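Local coordinates for protein necrotic enteritis toxin B (Clostridium perfringens, PDB 4I0N) that probably forms pores in target cell membranes as a beta-barrel toxin of the alpha-hemolysin (leukocidin) fold, at residues 81-86 with 246-251; 66-71 with 214-219. All blocks are in the same frame, centred on the assembly; numbering follows the deposited sequence.

Contact 1. Residues 81-86 with 246-251; sequences WPETYR and FDNDYI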
loop_
_atom_site.group_PDB
_atom_site.type_symbol
_atom_site.label_atom_id
_atom_site.label_comp_id
_atom_site.label_asym_id
_atom_site.label_seq_id
_atom_site.Cartn_x
_atom_site.Cartn_y
_atom_site.Cartn_z
ATOM N N TRP A 81 11.001 -12.478 -5.010
ATOM C CA TRP A 81 10.406 -11.944 -3.784
ATOM C C TRP A 81 10.094 -10.454 -3.987
ATOM O O TRP A 81 10.690 -9.827 -4.865
ATOM C CB TRP A 81 11.351 -12.186 -2.589
ATOM C CG TRP A 81 12.662 -11.467 -2.696
ATOM C CD1 TRP A 81 13.743 -11.815 -3.465
ATOM C CD2 TRP A 81 13.009 -10.254 -2.036
ATOM N NE1 TRP A 81 14.759 -10.891 -3.297
ATOM C CE2 TRP A 81 14.321 -9.910 -2.445
ATOM C CE3 TRP A 81 12.327 -9.409 -1.140
ATOM C CZ2 TRP A 81 14.983 -8.762 -1.982
ATOM C CZ3 TRP A 81 12.980 -8.275 -0.663
ATOM C CH2 TRP A 81 14.308 -7.964 -1.087
ATOM N N PRO A 82 9.121 -9.911 -3.226
ATOM C CA PRO A 82 8.721 -8.518 -3.439
ATOM C C PRO A 82 9.589 -7.549 -2.643
ATOM O O PRO A 82 9.621 -7.596 -1.400
ATOM C CB PRO A 82 7.273 -8.499 -2.942
ATOM C CG PRO A 82 7.260 -9.496 -1.842
ATOM C CD PRO A 82 8.191 -10.618 -2.326
ATOM N N GLU A 83 10.314 -6.695 -3.359
ATOM C CA GLU A 83 11.218 -5.769 -2.700
ATOM C C GLU A 83 10.514 -4.457 -2.382
ATOM O O GLU A 83 10.836 -3.823 -1.373
ATOM C CB GLU A 83 12.500 -5.568 -3.525
ATOM C CG GLU A 83 13.592 -4.732 -2.808
ATOM C CD GLU A 83 13.395 -3.229 -2.954
ATOM O OE1 GLU A 83 12.613 -2.796 -3.839
ATOM O OE2 GLU A 83 14.024 -2.476 -2.169
ATOM N N THR A 84 9.560 -4.055 -3.230
ATOM C CA THR A 84 8.773 -2.824 -3.009
ATOM C C THR A 84 7.321 -3.023 -3.432
ATOM O O THR A 84 7.045 -3.486 -4.555
ATOM C CB THR A 84 9.361 -1.556 -3.759
ATOM O OG1 THR A 84 10.660 -1.227 -3.229
ATOM C CG2 THR A 84 8.428 -0.332 -3.569
ATOM N N TYR A 85 6.392 -2.669 -2.540
ATOM C CA TYR A 85 5.009 -2.460 -2.957
ATOM C C TYR A 85 4.753 -0.948 -3.113
ATOM O O TYR A 85 5.007 -0.188 -2.196
ATOM C CB TYR A 85 4.056 -3.001 -1.910
ATOM C CG TYR A 85 4.133 -4.478 -1.658
ATOM C CD1 TYR A 85 3.258 -5.361 -2.318
ATOM C CD2 TYR A 85 5.022 -4.998 -0.707
ATOM C CE1 TYR A 85 3.282 -6.741 -2.054
ATOM C CE2 TYR A 85 5.068 -6.393 -0.442
ATOM C CZ TYR A 85 4.189 -7.244 -1.122
ATOM O OH TYR A 85 4.209 -8.601 -0.851
ATOM N N ARG A 86 4.222 -0.533 -4.259
ATOM C CA ARG A 86 3.863 0.865 -4.491
ATOM C C ARG A 86 2.354 1.008 -4.628
ATOM O O ARG A 86 1.700 0.248 -5.379
ATOM C CB ARG A 86 4.520 1.402 -5.750
ATOM C CG ARG A 86 4.162 2.892 -5.988
ATOM C CD ARG A 86 5.024 3.479 -7.101
ATOM N NE ARG A 86 6.408 3.591 -6.665
ATOM C CZ ARG A 86 7.424 3.974 -7.438
ATOM N NH1 ARG A 86 7.225 4.293 -8.709
ATOM N NH2 ARG A 86 8.652 4.038 -6.929
ATOM N N PHE A 246 7.277 -4.502 -7.130
ATOM C CA PHE A 246 8.595 -4.621 -7.764
ATOM C C PHE A 246 9.288 -5.807 -7.146
ATOM O O PHE A 246 9.561 -5.815 -5.940
ATOM C CB PHE A 246 9.419 -3.361 -7.550
ATOM C CG PHE A 246 8.811 -2.134 -8.197
ATOM C CD1 PHE A 246 8.988 -1.909 -9.561
ATOM C CD2 PHE A 246 8.068 -1.226 -7.457
ATOM C CE1 PHE A 246 8.429 -0.774 -10.184
ATOM C CE2 PHE A 246 7.517 -0.099 -8.061
ATOM C CZ PHE A 246 7.699 0.123 -9.431
ATOM N N ASP A 247 9.594 -6.782 -7.989
ATOM C CA ASP A 247 10.163 -8.033 -7.530
ATOM C C ASP A 247 11.665 -8.008 -7.691
ATOM O O ASP A 247 12.200 -7.297 -8.554
ATOM C CB ASP A 247 9.559 -9.205 -8.300
ATOM C CG ASP A 247 8.084 -9.437 -7.967
ATOM O OD1 ASP A 247 7.660 -9.201 -6.813
ATOM O OD2 ASP A 247 7.362 -9.860 -8.884
ATOM N N ASN A 248 12.347 -8.756 -6.824
ATOM C CA ASN A 248 13.769 -9.029 -6.971
ATOM C C ASN A 248 13.985 -10.540 -7.097
ATOM O O ASN A 248 13.121 -11.330 -6.694
ATOM C CB ASN A 248 14.553 -8.526 -5.738
ATOM C CG ASN A 248 14.819 -7.002 -5.747
ATOM O OD1 ASN A 248 15.624 -6.541 -4.940
ATOM N ND2 ASN A 248 14.129 -6.231 -6.612
ATOM N N ASP A 249 15.128 -10.922 -7.658
ATOM C CA ASP A 249 15.516 -12.318 -7.760
ATOM C C ASP A 249 16.690 -12.541 -6.835
ATOM O O ASP A 249 17.775 -11.971 -7.048
ATOM C CB ASP A 249 15.985 -12.649 -9.181
ATOM C CG ASP A 249 14.863 -12.639 -10.226
ATOM O OD1 ASP A 249 13.654 -12.642 -9.892
ATOM O OD2 ASP A 249 15.225 -12.675 -11.435
ATOM N N TYR A 250 16.485 -13.381 -5.827
ATOM C CA TYR A 250 17.586 -13.795 -4.955
ATOM C C TYR A 250 18.103 -15.175 -5.385
ATOM O O TYR A 250 17.368 -16.180 -5.363
ATOM C CB TYR A 250 17.153 -13.787 -3.491
ATOM C CG TYR A 250 18.293 -14.218 -2.576
ATOM C CD1 TYR A 250 19.437 -13.434 -2.436
ATOM C CD2 TYR A 250 18.240 -15.438 -1.891
ATOM C CE1 TYR A 250 20.509 -13.858 -1.619
ATOM C CE2 TYR A 250 19.289 -15.851 -1.074
ATOM C CZ TYR A 250 20.419 -15.068 -0.951
ATOM O OH TYR A 250 21.438 -15.492 -0.125
ATOM N N ILE A 251 19.357 -15.199 -5.835
ATOM C CA ILE A 251 19.904 -16.346 -6.564
ATOM C C ILE A 251 21.043 -16.978 -5.761
ATOM O O ILE A 251 21.917 -16.272 -5.243
ATOM C CB ILE A 251 20.437 -15.903 -7.952
ATOM C CG1 ILE A 251 19.293 -15.370 -8.821
ATOM C CG2 ILE A 251 21.142 -17.056 -8.670
ATOM C CD1 ILE A 251 19.757 -14.359 -9.908
HETATM O O HOH W 1 13.832 -3.215 -6.339
#
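The carbonyl oxygen of Phe-246 accepts two backbone amides at once: Glu-83 N reaches Phe-246 O at 2.8 Å and Thr-84 N reaches the same oxygen at 3.2 Å, the latter in the carbonyl plane on a lone pair. Two consecutive residues facing one is a classic beta bulge, and it shifts the antiparallel register by one residue where strand 76-92 turns a corner. Phe-246 N in turn donates to Thr-84 O; on the other side of the bulge, beyond the non-hydrogen-bonded pair Pro-82 and Asp-247, Trp-81 and Asn-248 form a hydrogen-bonded pair with both amides engaged.

The indole of Trp-81 lies against its partner because its CG sits between the backbone N and the carbonyl carbon (chi1 64°). Asn-248 CB then covers one face near the rim, 3.4 Å from Trp-81 NE1, with the amide plane turned 79° from the ring. That same amide lies almost parallel to the carboxylate of Glu-83, the planes 10° apart, and a water links Glu-83 OE1 to Asn-248 ND2. Thr-84 OG1 also donates to Glu-83 OE1, at 2.6 Å, from above the carboxylate plane; two donors, a hydroxyl and a water, therefore hold this carboxylate oxygen in place. Past the bulge, Phe-246 CE2 stands 4.1 Å above the centre of the Arg-86 guanidinium, whose NE pairs with Asp-169.

Strand 165-172 flanks segment 81-86, with Lys-171 bridging to Glu-83 OE2, while strand 258-279 flanks segment 246-251 and supplies Asn-263 to both Trp-81 NE1 and Asn-248 OD1.

Contact 2. Residues 66-71 with 214-219; sequences SDKQIF and TLISGG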
loop_
_atom_site.group_PDB
_atom_site.type_symbol
_atom_site.label_atom_id
_atom_site.label_comp_id
_atom_site.label_asym_id
_atom_site.label_seq_id
_atom_site.Cartn_x
_atom_site.Cartn_y
_atom_site.Cartn_z
ATOM N N SER A 66 2.229 -11.569 -2.416
ATOM C CA SER A 66 3.682 -11.430 -2.527
ATOM C C SER A 66 4.184 -12.082 -3.813
ATOM O O SER A 66 5.189 -11.657 -4.390
ATOM C CB SER A 66 4.396 -12.064 -1.319
ATOM O OG SER A 66 4.155 -13.469 -1.246
ATOM N N ASP A 67 3.486 -13.134 -4.228
ATOM C CA ASP A 67 3.921 -13.994 -5.340
ATOM C C ASP A 67 5.349 -14.504 -5.163
ATOM O O ASP A 67 6.089 -14.685 -6.134
ATOM C CB ASP A 67 3.773 -13.267 -6.677
ATOM C CG ASP A 67 3.848 -14.204 -7.857
ATOM O OD1 ASP A 67 3.220 -15.278 -7.799
ATOM O OD2 ASP A 67 4.564 -13.885 -8.818
ATOM N N LYS A 68 5.740 -14.771 -3.919
ATOM C CA LYS A 68 7.059 -15.363 -3.673
ATOM C C LYS A 68 7.114 -16.735 -4.324
ATOM O O LYS A 68 6.180 -17.517 -4.199
ATOM C CB LYS A 68 7.321 -15.540 -2.178
ATOM C CG LYS A 68 8.761 -15.927 -1.874
ATOM C CD LYS A 68 8.878 -16.780 -0.605
ATOM C CE LYS A 68 8.682 -18.233 -0.885
ATOM N NZ LYS A 68 8.888 -19.055 0.324
ATOM N N GLN A 69 8.213 -17.021 -5.015
ATOM C CA GLN A 69 8.333 -18.275 -5.779
ATOM C C GLN A 69 9.749 -18.763 -5.644
ATOM O O GLN A 69 10.660 -17.957 -5.633
ATOM C CB GLN A 69 8.048 -18.032 -7.272
ATOM C CG GLN A 69 6.638 -17.608 -7.550
ATOM C CD GLN A 69 6.309 -17.450 -9.010
ATOM O OE1 GLN A 69 7.147 -17.652 -9.889
ATOM N NE2 GLN A 69 5.065 -17.088 -9.283
ATOM N N ILE A 70 9.928 -20.081 -5.590
ATOM C CA ILE A 70 11.263 -20.662 -5.514
ATOM C C ILE A 70 11.431 -21.663 -6.644
ATOM O O ILE A 70 10.500 -22.432 -6.936
ATOM C CB ILE A 70 11.496 -21.334 -4.140
ATOM C CG1 ILE A 70 11.728 -20.259 -3.065
ATOM C CG2 ILE A 70 12.663 -22.370 -4.197
ATOM C CD1 ILE A 70 11.595 -20.787 -1.645
ATOM N N PHE A 71 12.594 -21.618 -7.304
ATOM C CA PHE A 71 12.949 -22.593 -8.337
ATOM C C PHE A 71 14.358 -23.074 -8.037
ATOM O O PHE A 71 15.103 -22.431 -7.274
ATOM C CB PHE A 71 12.904 -21.984 -9.747
ATOM C CG PHE A 71 11.631 -21.242 -10.055
ATOM C CD1 PHE A 71 10.619 -21.847 -10.781
ATOM C CD2 PHE A 71 11.448 -19.931 -9.612
ATOM C CE1 PHE A 71 9.424 -21.146 -11.071
ATOM C CE2 PHE A 71 10.270 -19.235 -9.894
ATOM C CZ PHE A 71 9.259 -19.847 -10.623
ATOM N N THR A 214 5.834 -11.629 6.779
ATOM C CA THR A 214 4.563 -11.946 6.110
ATOM C C THR A 214 4.370 -11.178 4.793
ATOM O O THR A 214 3.653 -11.638 3.918
ATOM C CB THR A 214 3.341 -11.717 7.033
ATOM O OG1 THR A 214 3.289 -10.344 7.442
ATOM C CG2 THR A 214 3.434 -12.594 8.239
ATOM N N LEU A 215 5.026 -10.022 4.637
ATOM C CA LEU A 215 4.978 -9.278 3.364
ATOM C C LEU A 215 5.724 -10.010 2.238
ATOM O O LEU A 215 5.488 -9.769 1.048
ATOM C CB LEU A 215 5.545 -7.859 3.542
ATOM C CG LEU A 215 4.512 -6.798 3.945
ATOM C CD1 LEU A 215 3.863 -7.052 5.330
ATOM C CD2 LEU A 215 5.191 -5.400 3.933
ATOM N N ILE A 216 6.600 -10.924 2.622
ATOM C CA ILE A 216 7.305 -11.762 1.630
ATOM C C ILE A 216 6.612 -13.123 1.453
ATOM O O ILE A 216 6.400 -13.595 0.325
ATOM C CB ILE A 216 8.799 -11.897 1.987
ATOM C CG1 ILE A 216 9.461 -10.517 1.826
ATOM C CG2 ILE A 216 9.508 -12.947 1.103
ATOM C CD1 ILE A 216 10.866 -10.413 2.442
ATOM N N SER A 217 6.261 -13.762 2.557
ATOM C CA SER A 217 5.626 -15.080 2.462
ATOM C C SER A 217 4.188 -15.002 1.947
ATOM O O SER A 217 3.726 -15.901 1.252
ATOM C CB SER A 217 5.675 -15.787 3.811
ATOM O OG SER A 217 4.938 -15.046 4.768
ATOM N N GLY A 218 3.486 -13.919 2.247
ATOM C CA GLY A 218 2.063 -13.833 1.925
ATOM C C GLY A 218 1.701 -12.670 1.017
ATOM O O GLY A 218 1.132 -12.866 -0.051
ATOM N N GLY A 219 2.016 -11.459 1.457
ATOM C CA GLY A 219 1.631 -10.257 0.707
ATOM C C GLY A 219 1.397 -9.091 1.642
ATOM O O GLY A 219 1.606 -9.202 2.870
#
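Ser-66, in the loop before strand 69-72, bonds to two carbonyls at the C-terminal end of the short helix 214-217, one in its last turn and one just beyond, in a toxin of the alpha-hemolysin fold. Its hydroxyl gives the shorter bond, Ser-66 OG to Ile-216 O at 2.7 Å, arriving from above the carbonyl plane instead of along a lone pair. Its amide makes the second, Ser-66 N to Gly-218 O at 2.9 Å, again from above the plane and with an N-H...O angle of 158°. One residue thus uses both its backbone and its side-chain donor on two carbonyls where the helix runs out. With chi1 at 63°, OG is tucked over the backbone of its own residue, between N and the carbonyl carbon, which lets both donors face the same helix end. A weak bond from Lys-68 N to Ser-66 OG, 3.4 Å long, gives the hydroxyl oxygen a second, weak partner.

The helix finishes on glycine. Gly-218 is the first residue to leave helical backbone angles, and Gly-218 N and Gly-219 N both donate to Thr-214 O. Gly-219 takes backbone angles open to glycine, and its CA lies 3.4 Å from Ser-66 N.

Farther out, Lys-68 runs its aliphatic chain past Ile-216. The chain bends at its third torsion before the ammonium, NZ, which forms a salt bridge with Asp-209. The Ile-216 side chain sets out away from segment 66-71 and packs on Met-79, Phe-154 and Phe-172. The closest approach of Lys-68 to the helix is at its root, where CB rests 3.3 Å from Ile-216 O.

How the contacts relate
The centres of contacts 1 and 2 lie about 9 Å apart, on the same side of the chain's centre. Along the chain their segments alternate: 66-71, 81-86, 214-219, 246-251. Contact 1 pairs strand 76-92 with 236-255; strand 69-72 is the neighbour of 76-92 in the same antiparallel sheet, and contact 2 brings helix 214-217 to the loop just before 69-72. Tyr-85, whose side chain turns away from segment 246-251, connects the two: its OH lies 2.6 Å from Leu-215 O, a probable hydrogen bond, and packs on Ser-66 and Gly-219. Strands 53-65 and 219-231, neighbours in the six-stranded sheet, adjoin contact 2, which therefore sits where the two sheets meet.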